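Local structure of cytoplasmic protein (Cryptococcus neoformans var. grubii serotype A, 7LPO) at residues 146-149 with 150-153; 206-209 with 210-214; 373-376 with 377-380; 501-504 with 505-509. The protein is a family 5 glycoside hydrolase, a sterylglucosidase that probably cleaves the glucose from steryl beta-glucosides. One frame throughout, in Å; residues are numbered along the deposited sequence.

Interaction 1. Residues 146-149 with 150-153; sequences VWSR and FTGG
The T151 hydroxyl links the two halves of this turn: OG1 donates to V146 O (2.8 Å), lying in the plane of that carbonyl, and accepts from S148 OG (2.8 Å). T151 chi1 of 45° sets OG1 between the backbone N and carbonyl carbon, facing back to V146 and coming in at the edge of the W147 indole. Beside this relay, S148 O takes two amides from opposite faces of its plane, T151 N at 3.1 Å and G153 N at 2.9 Å, and with G152 N onto R149 O the chain makes a short 3-10 turn. V146 CG2 touches the G152-G153 peptide, 3.4 Å from G153 N. R149 NH2 lies 3.4 Å from F150 CZ, with the guanidinium and ring planes 64° apart, and the R149 guanidinium is salt-bridged to E106. A second shell fixes the indole, since W147 NE1 bonds T160 and the ring meets W212 edge-to-face. V146 O also receives N208 ND2 from helix 206-221. Hydroxyls and backbone amides therefore satisfy the carbonyls of this buried loop following strand 137-143, and the successive donation from S148 through T151 to V146 should strengthen each bond by polarisation.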
loop_
_atom_site.group_PDB
_atom_site.type_symbol
_atom_site.label_atom_id
_atom_site.label_comp_id
_atom_site.label_asym_id
_atom_site.label_seq_id
_atom_site.Cartn_x
_atom_site.Cartn_y
_atom_site.Cartn_z
ATOM N N VAL A 146 -4.814 6.485 7.382
ATOM C CA VAL A 146 -5.763 7.268 8.171
ATOM C C VAL A 146 -5.205 8.653 8.474
ATOM O O VAL A 146 -5.244 9.126 9.618
ATOM C CB VAL A 146 -6.179 6.517 9.452
ATOM C CG1 VAL A 146 -6.983 5.275 9.070
ATOM C CG2 VAL A 146 -4.996 6.106 10.283
ATOM N N TRP A 147 -4.713 9.296 7.413
ATOM C CA TRP A 147 -4.239 10.676 7.338
ATOM C C TRP A 147 -2.853 10.897 7.930
ATOM O O TRP A 147 -2.002 11.499 7.264
ATOM C CB TRP A 147 -5.211 11.658 8.004
ATOM C CG TRP A 147 -4.744 13.094 7.846
ATOM C CD1 TRP A 147 -4.227 13.894 8.814
ATOM C CD2 TRP A 147 -4.712 13.864 6.636
ATOM N NE1 TRP A 147 -3.879 15.114 8.291
ATOM C CE2 TRP A 147 -4.167 15.123 6.955
ATOM C CE3 TRP A 147 -5.082 13.606 5.311
ATOM C CZ2 TRP A 147 -3.994 16.125 6.003
ATOM C CZ3 TRP A 147 -4.923 14.603 4.372
ATOM C CH2 TRP A 147 -4.380 15.850 4.720
ATOM N N SER A 148 -2.613 10.441 9.161
ATOM C CA SER A 148 -1.352 10.746 9.832
ATOM C C SER A 148 -1.169 9.865 11.058
ATOM O O SER A 148 -2.121 9.259 11.548
ATOM C CB SER A 148 -1.294 12.218 10.259
ATOM O OG SER A 148 -2.310 12.497 11.207
ATOM N N ARG A 149 0.071 9.826 11.563
ATOM C CA ARG A 149 0.333 9.151 12.838
ATOM C C ARG A 149 -0.540 9.715 13.955
ATOM O O ARG A 149 -0.997 8.980 14.837
ATOM C CB ARG A 149 1.799 9.302 13.244
ATOM C CG ARG A 149 2.808 8.620 12.361
ATOM C CD ARG A 149 4.193 8.620 13.011
ATOM N NE ARG A 149 4.738 9.967 13.224
ATOM C CZ ARG A 149 5.261 10.398 14.370
ATOM N NH1 ARG A 149 5.309 9.606 15.429
ATOM N NH2 ARG A 149 5.743 11.630 14.460
ATOM N N PHE A 150 -0.759 11.026 13.946
ATOM C CA PHE A 150 -1.513 11.711 14.992
ATOM C C PHE A 150 -3.004 11.436 14.912
ATOM O O PHE A 150 -3.721 11.780 15.854
ATOM C CB PHE A 150 -1.175 13.202 14.891
ATOM C CG PHE A 150 0.295 13.426 14.635
ATOM C CD1 PHE A 150 1.221 13.208 15.643
ATOM C CD2 PHE A 150 0.755 13.748 13.374
ATOM C CE1 PHE A 150 2.557 13.345 15.412
ATOM C CE2 PHE A 150 2.101 13.885 13.133
ATOM C CZ PHE A 150 3.007 13.681 14.152
ATOM N N THR A 151 -3.472 10.792 13.837
ATOM C CA THR A 151 -4.861 10.372 13.719
ATOM C C THR A 151 -4.971 8.862 13.532
ATOM O O THR A 151 -6.000 8.374 13.053
ATOM C CB THR A 151 -5.567 11.116 12.585
ATOM O OG1 THR A 151 -4.745 11.158 11.418
ATOM C CG2 THR A 151 -5.854 12.545 13.012
ATOM N N GLY A 152 -3.930 8.119 13.909
ATOM C CA GLY A 152 -4.001 6.673 14.061
ATOM C C GLY A 152 -3.113 5.871 13.136
ATOM O O GLY A 152 -3.202 4.633 13.151
ATOM N N GLY A 153 -2.275 6.504 12.313
ATOM C CA GLY A 153 -1.584 5.779 11.266
ATOM C C GLY A 153 -0.237 6.321 10.841
ATOM O O GLY A 153 0.773 6.113 11.520
#

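Interaction 2. Residues 206-209 with 210-214; sequences LANQ and TIWTF
T210 N reaches back to L206 O at 2.9 Å, the first of the i to i+4 backbone bonds at the start of helix 206-221. I211 N follows onto A207 O (2.8 Å, 164° at the hydrogen) and W212 N onto N208 O, while T210 N also makes a weak second bond to A207 O. Two threonine hydroxyls add to the ladder. T210 OG1 donates to L206 O at 3.0 Å, on the face of the carbonyl plane opposite to T210 N, so both donors grip one oxygen. T213 OG1 meets Q209 O at 2.7 Å almost end-on to the carbonyl, the C=O to donor angle being 179°. T213 chi1 of -58°, with OG1 anti to its own carbonyl carbon, turns the hydroxyl down the axis toward the preceding turn. Both hydroxyls have further partners, W368 NE1 for T210 and L276 N for T213. N208 and W212 lie side by side, and the indole NE1 donates to N208 OD1 at 2.8 Å, the oxygen sitting a little out of the ring plane and close to its edge; W212 CD1 is also 3.2 Å from OD1. L206 lies alongside T210, its CD1 near OG1. I211 CG1 rests against the carbonyl its own amide bonds, 3.2 Å from A207 O. Threonine hydroxyls returning to the carbonyl four residues earlier are a classic intrahelical motif, here on a buried helix in the connection between the parallel strands 137-143 and 263-267, consistent with the TIM barrel of the family.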
loop_
_atom_site.group_PDB
_atom_site.type_symbol
_atom_site.label_atom_id
_atom_site.label_comp_id
_atom_site.label_asym_id
_atom_site.label_seq_id
_atom_site.Cartn_x
_atom_site.Cartn_y
_atom_site.Cartn_z
ATOM N N LEU A 206 -14.377 10.659 13.478
ATOM C CA LEU A 206 -14.667 12.056 13.156
ATOM C C LEU A 206 -13.464 12.797 12.574
ATOM O O LEU A 206 -13.616 13.635 11.677
ATOM C CB LEU A 206 -15.178 12.767 14.409
ATOM C CG LEU A 206 -15.403 14.279 14.297
ATOM C CD1 LEU A 206 -16.373 14.558 13.172
ATOM C CD2 LEU A 206 -15.918 14.890 15.600
ATOM N N ALA A 207 -12.261 12.532 13.076
ATOM C CA ALA A 207 -11.118 13.304 12.600
ATOM C C ALA A 207 -10.858 13.033 11.122
ATOM O O ALA A 207 -10.761 13.964 10.312
ATOM C CB ALA A 207 -9.877 12.995 13.439
ATOM N N ASN A 208 -10.710 11.758 10.758
ATOM C CA ASN A 208 -10.523 11.411 9.354
ATOM C C ASN A 208 -11.731 11.822 8.520
ATOM O O ASN A 208 -11.585 12.223 7.358
ATOM C CB ASN A 208 -10.283 9.908 9.202
ATOM C CG ASN A 208 -8.816 9.541 9.237
ATOM O OD1 ASN A 208 -8.204 9.300 8.198
ATOM N ND2 ASN A 208 -8.243 9.485 10.443
ATOM N N GLN A 209 -12.941 11.671 9.076
ATOM C CA GLN A 209 -14.138 12.021 8.318
ATOM C C GLN A 209 -14.129 13.501 7.964
ATOM O O GLN A 209 -14.551 13.896 6.873
ATOM C CB GLN A 209 -15.396 11.666 9.114
ATOM C CG GLN A 209 -15.756 10.199 9.071
ATOM C CD GLN A 209 -16.794 9.816 10.107
ATOM O OE1 GLN A 209 -16.809 10.342 11.229
ATOM N NE2 GLN A 209 -17.672 8.892 9.738
ATOM N N THR A 210 -13.623 14.335 8.868
ATOM C CA THR A 210 -13.529 15.761 8.593
ATOM C C THR A 210 -12.369 16.054 7.659
ATOM O O THR A 210 -12.541 16.714 6.628
ATOM C CB THR A 210 -13.366 16.539 9.901
ATOM O OG1 THR A 210 -14.516 16.322 10.718
ATOM C CG2 THR A 210 -13.206 18.033 9.631
ATOM N N ILE A 211 -11.182 15.549 8.000
ATOM C CA ILE A 211 -9.966 15.982 7.325
ATOM C C ILE A 211 -9.994 15.575 5.863
ATOM O O ILE A 211 -9.608 16.356 4.987
ATOM C CB ILE A 211 -8.729 15.422 8.049
ATOM C CG1 ILE A 211 -8.557 16.115 9.398
ATOM C CG2 ILE A 211 -7.476 15.624 7.202
ATOM C CD1 ILE A 211 -7.607 15.394 10.351
ATOM N N TRP A 212 -10.440 14.347 5.575
ATOM C CA TRP A 212 -10.494 13.892 4.192
ATOM C C TRP A 212 -11.547 14.646 3.390
ATOM O O TRP A 212 -11.359 14.867 2.191
ATOM C CB TRP A 212 -10.761 12.390 4.153
ATOM C CG TRP A 212 -9.577 11.562 4.491
ATOM C CD1 TRP A 212 -9.432 10.758 5.575
ATOM C CD2 TRP A 212 -8.355 11.460 3.744
ATOM N NE1 TRP A 212 -8.197 10.149 5.548
ATOM C CE2 TRP A 212 -7.516 10.567 4.436
ATOM C CE3 TRP A 212 -7.892 12.037 2.555
ATOM C CZ2 TRP A 212 -6.243 10.226 3.980
ATOM C CZ3 TRP A 212 -6.631 11.696 2.101
ATOM C CH2 TRP A 212 -5.818 10.800 2.815
ATOM N N THR A 213 -12.655 15.045 4.018
ATOM C CA THR A 213 -13.640 15.868 3.321
ATOM C C THR A 213 -13.048 17.232 2.970
ATOM O O THR A 213 -13.279 17.757 1.872
ATOM C CB THR A 213 -14.894 16.022 4.186
ATOM O OG1 THR A 213 -15.450 14.738 4.492
ATOM C CG2 THR A 213 -15.963 16.836 3.484
ATOM N N PHE A 214 -12.276 17.813 3.897
ATOM C CA PHE A 214 -11.511 19.021 3.606
ATOM C C PHE A 214 -10.579 18.796 2.419
ATOM O O PHE A 214 -10.615 19.534 1.429
ATOM C CB PHE A 214 -10.697 19.440 4.847
ATOM C CG PHE A 214 -11.501 20.082 5.957
ATOM C CD1 PHE A 214 -12.822 20.451 5.786
ATOM C CD2 PHE A 214 -10.903 20.341 7.185
ATOM C CE1 PHE A 214 -13.532 21.077 6.818
ATOM C CE2 PHE A 214 -11.614 20.954 8.224
ATOM C CZ PHE A 214 -12.924 21.319 8.040
#

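Interaction 3. Residues 373-376 with 377-380; sequences VWEI and ATST
E375 and T380 close a small, loosely bonded beta hairpin through E375 N and T380 O, with I376 to S379 forming its turn. Among the backbone bonds, E375 N to T380 O is the well-formed one, 2.9 Å long with 160° at the hydrogen and the donor in the plane of the T380 carbonyl. The return side is loose: E375 O is approached by S379 N at 2.7 Å and by T380 N at 3.3 Å, both weak because their N-H bonds point badly. The backbone of S379 takes up the left-handed helical conformation, which turns the chain back toward the second short strand, 380-381, and its carbonyl is held from outside by R304 of helix 299-306.

The packing is carried by W374. Its CB lies 3.3 Å from T380 O, and the indole presents its edge to the backbone of the turn, CE3 standing 4.0 Å from S379 CA. I376 CG1 comes over one face of the same ring, offset toward the rim. From the rest of the protein I300 and M303 of helix 299-306, with A369 of helix 367-370, contact this indole, so W374 packs the base of the hairpin against the body while the turn lies at the surface.

A side-chain bond ties the first strand to the turn. E375 is fully extended, its CG anti to the backbone N (chi1 -178°), and the carboxylate thereby reaches T378, whose OG1 donates to E375 OE1 at 2.8 Å from above the carboxylate plane.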
loop_
_atom_site.group_PDB
_atom_site.type_symbol
_atom_site.label_atom_id
_atom_site.label_comp_id
_atom_site.label_asym_id
_atom_site.label_seq_id
_atom_site.Cartn_x
_atom_site.Cartn_y
_atom_site.Cartn_z
ATOM N N VAL A 373 -25.200 21.465 8.883
ATOM C CA VAL A 373 -25.488 20.036 8.811
ATOM C C VAL A 373 -26.350 19.606 9.989
ATOM O O VAL A 373 -27.261 18.784 9.834
ATOM C CB VAL A 373 -24.177 19.230 8.742
ATOM C CG1 VAL A 373 -24.454 17.721 8.830
ATOM C CG2 VAL A 373 -23.428 19.571 7.461
ATOM N N TRP A 374 -26.068 20.124 11.186
ATOM C CA TRP A 374 -26.859 19.777 12.356
ATOM C C TRP A 374 -26.912 20.959 13.309
ATOM O O TRP A 374 -26.141 21.913 13.198
ATOM C CB TRP A 374 -26.314 18.529 13.061
ATOM C CG TRP A 374 -24.955 18.637 13.674
ATOM C CD1 TRP A 374 -23.770 18.807 13.019
ATOM C CD2 TRP A 374 -24.629 18.541 15.070
ATOM N NE1 TRP A 374 -22.731 18.831 13.919
ATOM C CE2 TRP A 374 -23.230 18.665 15.183
ATOM C CE3 TRP A 374 -25.382 18.357 16.231
ATOM C CZ2 TRP A 374 -22.572 18.616 16.407
ATOM C CZ3 TRP A 374 -24.727 18.315 17.447
ATOM C CH2 TRP A 374 -23.335 18.446 17.526
ATOM N N GLU A 375 -27.833 20.869 14.263
ATOM C CA GLU A 375 -28.089 21.921 15.237
ATOM C C GLU A 375 -27.616 21.459 16.607
ATOM O O GLU A 375 -28.159 20.496 17.159
ATOM C CB GLU A 375 -29.576 22.270 15.282
ATOM C CG GLU A 375 -29.902 23.394 16.250
ATOM C CD GLU A 375 -31.369 23.773 16.238
ATOM O OE1 GLU A 375 -32.208 22.904 15.917
ATOM O OE2 GLU A 375 -31.681 24.942 16.553
ATOM N N ILE A 376 -26.637 22.174 17.168
ATOM C CA ILE A 376 -25.999 21.742 18.409
ATOM C C ILE A 376 -26.962 21.828 19.590
ATOM O O ILE A 376 -26.935 20.974 20.486
ATOM C CB ILE A 376 -24.726 22.572 18.665
ATOM C CG1 ILE A 376 -23.599 22.115 17.732
ATOM C CG2 ILE A 376 -24.304 22.461 20.121
ATOM C CD1 ILE A 376 -22.436 23.075 17.660
ATOM N N ALA A 377 -27.812 22.857 19.630
ATOM C CA ALA A 377 -28.678 23.042 20.794
ATOM C C ALA A 377 -29.634 21.867 20.965
ATOM O O ALA A 377 -29.870 21.404 22.088
ATOM C CB ALA A 377 -29.457 24.356 20.673
ATOM N N THR A 378 -30.182 21.364 19.862
ATOM C CA THR A 378 -31.151 20.279 19.893
ATOM C C THR A 378 -30.594 18.941 19.427
ATOM O O THR A 378 -31.291 17.928 19.550
ATOM C CB THR A 378 -32.357 20.633 19.012
ATOM O OG1 THR A 378 -31.925 20.765 17.650
ATOM C CG2 THR A 378 -32.987 21.929 19.459
ATOM N N SER A 379 -29.369 18.902 18.900
ATOM C CA SER A 379 -28.750 17.687 18.366
ATOM C C SER A 379 -29.509 17.137 17.164
ATOM O O SER A 379 -29.418 15.941 16.853
ATOM C CB SER A 379 -28.619 16.604 19.443
ATOM O OG SER A 379 -27.925 17.100 20.576
ATOM N N THR A 380 -30.250 17.992 16.470
ATOM C CA THR A 380 -31.063 17.564 15.345
ATOM C C THR A 380 -30.225 17.552 14.075
ATOM O O THR A 380 -29.549 18.536 13.756
ATOM C CB THR A 380 -32.274 18.482 15.173
ATOM O OG1 THR A 380 -33.041 18.488 16.381
ATOM C CG2 THR A 380 -33.146 18.002 14.029
#

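Interaction 4. Residues 501-504 with 505-509; sequences LAVL and KQDTI
D507 N donates to V503 O at 3.0 Å, one of three regular alpha-helical bonds in this part of helix 490-512. Q506 N to A502 O and K505 N to L501 O (3.1 Å, 167° at the hydrogen) are the others. The pattern changes at the next carbonyl. T508 N is 3.6 Å from L504 O and instead bonds K505 O, three residues back, and a water takes up L504 O. That water donates to L504 O at 2.7 Å and is hydrogen-bonded to T508 OG1 at 3.0 Å, so it bridges the carbonyl and the hydroxyl one turn further on. T508 OG1 in addition meets T517 OG1, beyond the end of the helix.

The polar ends of the second half find partners elsewhere: D507 forms a salt bridge with R476 and accepts from Q434 NE2, two outside partners that should offset the nearness of its carboxylate to the V503 carbonyl, and K505 NZ is bound by N564 O. Q506 stays within the helix, its NE2 bonded to D510 one turn on.

Packing within the helix is light. K505 CB rests 3.6 Å from A502 O, and V503 and L504 lean out against I472 of helix 471-475, whereas L501 faces F453. This helix leads to strand 518-522, which runs parallel to strand 567-570, as expected for the TIM barrel of the family. D507 chi1 of -73°, with CG anti to its carbonyl carbon, swings the carboxylate back along the axis, leaving OD2 4.0 Å from L504 CD2.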
loop_
_atom_site.group_PDB
_atom_site.type_symbol
_atom_site.label_atom_id
_atom_site.label_comp_id
_atom_site.label_asym_id
_atom_site.label_seq_id
_atom_site.Cartn_x
_atom_site.Cartn_y
_atom_site.Cartn_z
ATOM N N LEU A 501 -8.059 -11.485 -8.128
ATOM C CA LEU A 501 -7.011 -10.702 -8.769
ATOM C C LEU A 501 -7.301 -10.503 -10.255
ATOM O O LEU A 501 -6.901 -9.490 -10.835
ATOM C CB LEU A 501 -5.651 -11.375 -8.579
ATOM C CG LEU A 501 -4.860 -11.100 -7.300
ATOM C CD1 LEU A 501 -4.489 -9.640 -7.224
ATOM C CD2 LEU A 501 -5.650 -11.521 -6.064
ATOM N N ALA A 502 -7.985 -11.457 -10.887
ATOM C CA ALA A 502 -8.332 -11.305 -12.295
ATOM C C ALA A 502 -9.320 -10.165 -12.499
ATOM O O ALA A 502 -9.293 -9.502 -13.540
ATOM C CB ALA A 502 -8.912 -12.612 -12.843
ATOM N N VAL A 503 -10.197 -9.922 -11.521
ATOM C CA VAL A 503 -11.145 -8.816 -11.625
ATOM C C VAL A 503 -10.407 -7.483 -11.638
ATOM O O VAL A 503 -10.750 -6.569 -12.397
ATOM C CB VAL A 503 -12.168 -8.885 -10.473
ATOM C CG1 VAL A 503 -12.953 -7.583 -10.359
ATOM C CG2 VAL A 503 -13.109 -10.074 -10.666
ATOM N N LEU A 504 -9.379 -7.349 -10.801
ATOM C CA LEU A 504 -8.628 -6.101 -10.768
ATOM C C LEU A 504 -7.854 -5.896 -12.059
ATOM O O LEU A 504 -7.757 -4.769 -12.558
ATOM C CB LEU A 504 -7.672 -6.087 -9.579
ATOM C CG LEU A 504 -8.268 -6.050 -8.178
ATOM C CD1 LEU A 504 -7.111 -5.964 -7.180
ATOM C CD2 LEU A 504 -9.213 -4.897 -8.005
ATOM N N LYS A 505 -7.266 -6.968 -12.597
ATOM C CA LYS A 505 -6.621 -6.872 -13.901
ATOM C C LYS A 505 -7.607 -6.368 -14.946
ATOM O O LYS A 505 -7.264 -5.525 -15.785
ATOM C CB LYS A 505 -6.051 -8.236 -14.300
ATOM C CG LYS A 505 -4.789 -8.174 -15.150
ATOM C CD LYS A 505 -4.239 -9.585 -15.417
ATOM C CE LYS A 505 -3.189 -9.590 -16.522
ATOM N NZ LYS A 505 -3.177 -10.879 -17.295
ATOM N N GLN A 506 -8.851 -6.846 -14.885
ATOM C CA GLN A 506 -9.844 -6.480 -15.887
ATOM C C GLN A 506 -10.277 -5.024 -15.753
ATOM O O GLN A 506 -10.570 -4.379 -16.765
ATOM C CB GLN A 506 -11.045 -7.418 -15.779
ATOM C CG GLN A 506 -12.084 -7.256 -16.878
ATOM C CD GLN A 506 -11.581 -7.694 -18.241
ATOM O OE1 GLN A 506 -10.727 -8.574 -18.350
ATOM N NE2 GLN A 506 -12.104 -7.067 -19.292
ATOM N N ASP A 507 -10.318 -4.487 -14.530
ATOM C CA ASP A 507 -10.606 -3.063 -14.357
ATOM C C ASP A 507 -9.689 -2.207 -15.221
ATOM O O ASP A 507 -10.096 -1.156 -15.731
ATOM C CB ASP A 507 -10.425 -2.644 -12.893
ATOM C CG ASP A 507 -11.524 -3.151 -11.984
ATOM O OD1 ASP A 507 -12.521 -3.718 -12.482
ATOM O OD2 ASP A 507 -11.377 -2.973 -10.759
ATOM N N THR A 508 -8.431 -2.623 -15.368
ATOM C CA THR A 508 -7.466 -1.805 -16.087
ATOM C C THR A 508 -7.853 -1.662 -17.553
ATOM O O THR A 508 -7.970 -0.545 -18.071
ATOM C CB THR A 508 -6.071 -2.406 -15.957
ATOM O OG1 THR A 508 -5.744 -2.560 -14.571
ATOM C CG2 THR A 508 -5.054 -1.496 -16.647
ATOM N N ILE A 509 -8.072 -2.789 -18.237
ATOM C CA ILE A 509 -8.353 -2.737 -19.668
ATOM C C ILE A 509 -9.758 -2.204 -19.931
ATOM O O ILE A 509 -9.995 -1.543 -20.947
ATOM C CB ILE A 509 -8.138 -4.127 -20.292
ATOM C CG1 ILE A 509 -8.087 -4.010 -21.814
ATOM C CG2 ILE A 509 -9.233 -5.088 -19.852
ATOM C CD1 ILE A 509 -7.583 -5.240 -22.501
HETATM O O HOH W 1 -6.816 -2.396 -11.741
#

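In the fold
Interactions 1 and 2 belong to one buried cluster: their centres are about 11 Å apart and they touch, W147 CD2 packing on I211 CG2 at 3.3 Å. Both rely on hydroxyl-to-carbonyl bonds, in a loop for 146-153 and along a helix for 206-214. Interaction 4 uses the same helical ladder as interaction 2, but it is only partly buried, and there a water bridge and charged side chains paired with other parts of the fold take the place of the indole and the hydroxyl-to-carbonyl bonds. Interaction 3 is the surface member, a hairpin about 38 Å from the centre of the chain; nearest atoms put it about 8 Å from interaction 2, and W368 of helix 367-370 is met by both regions.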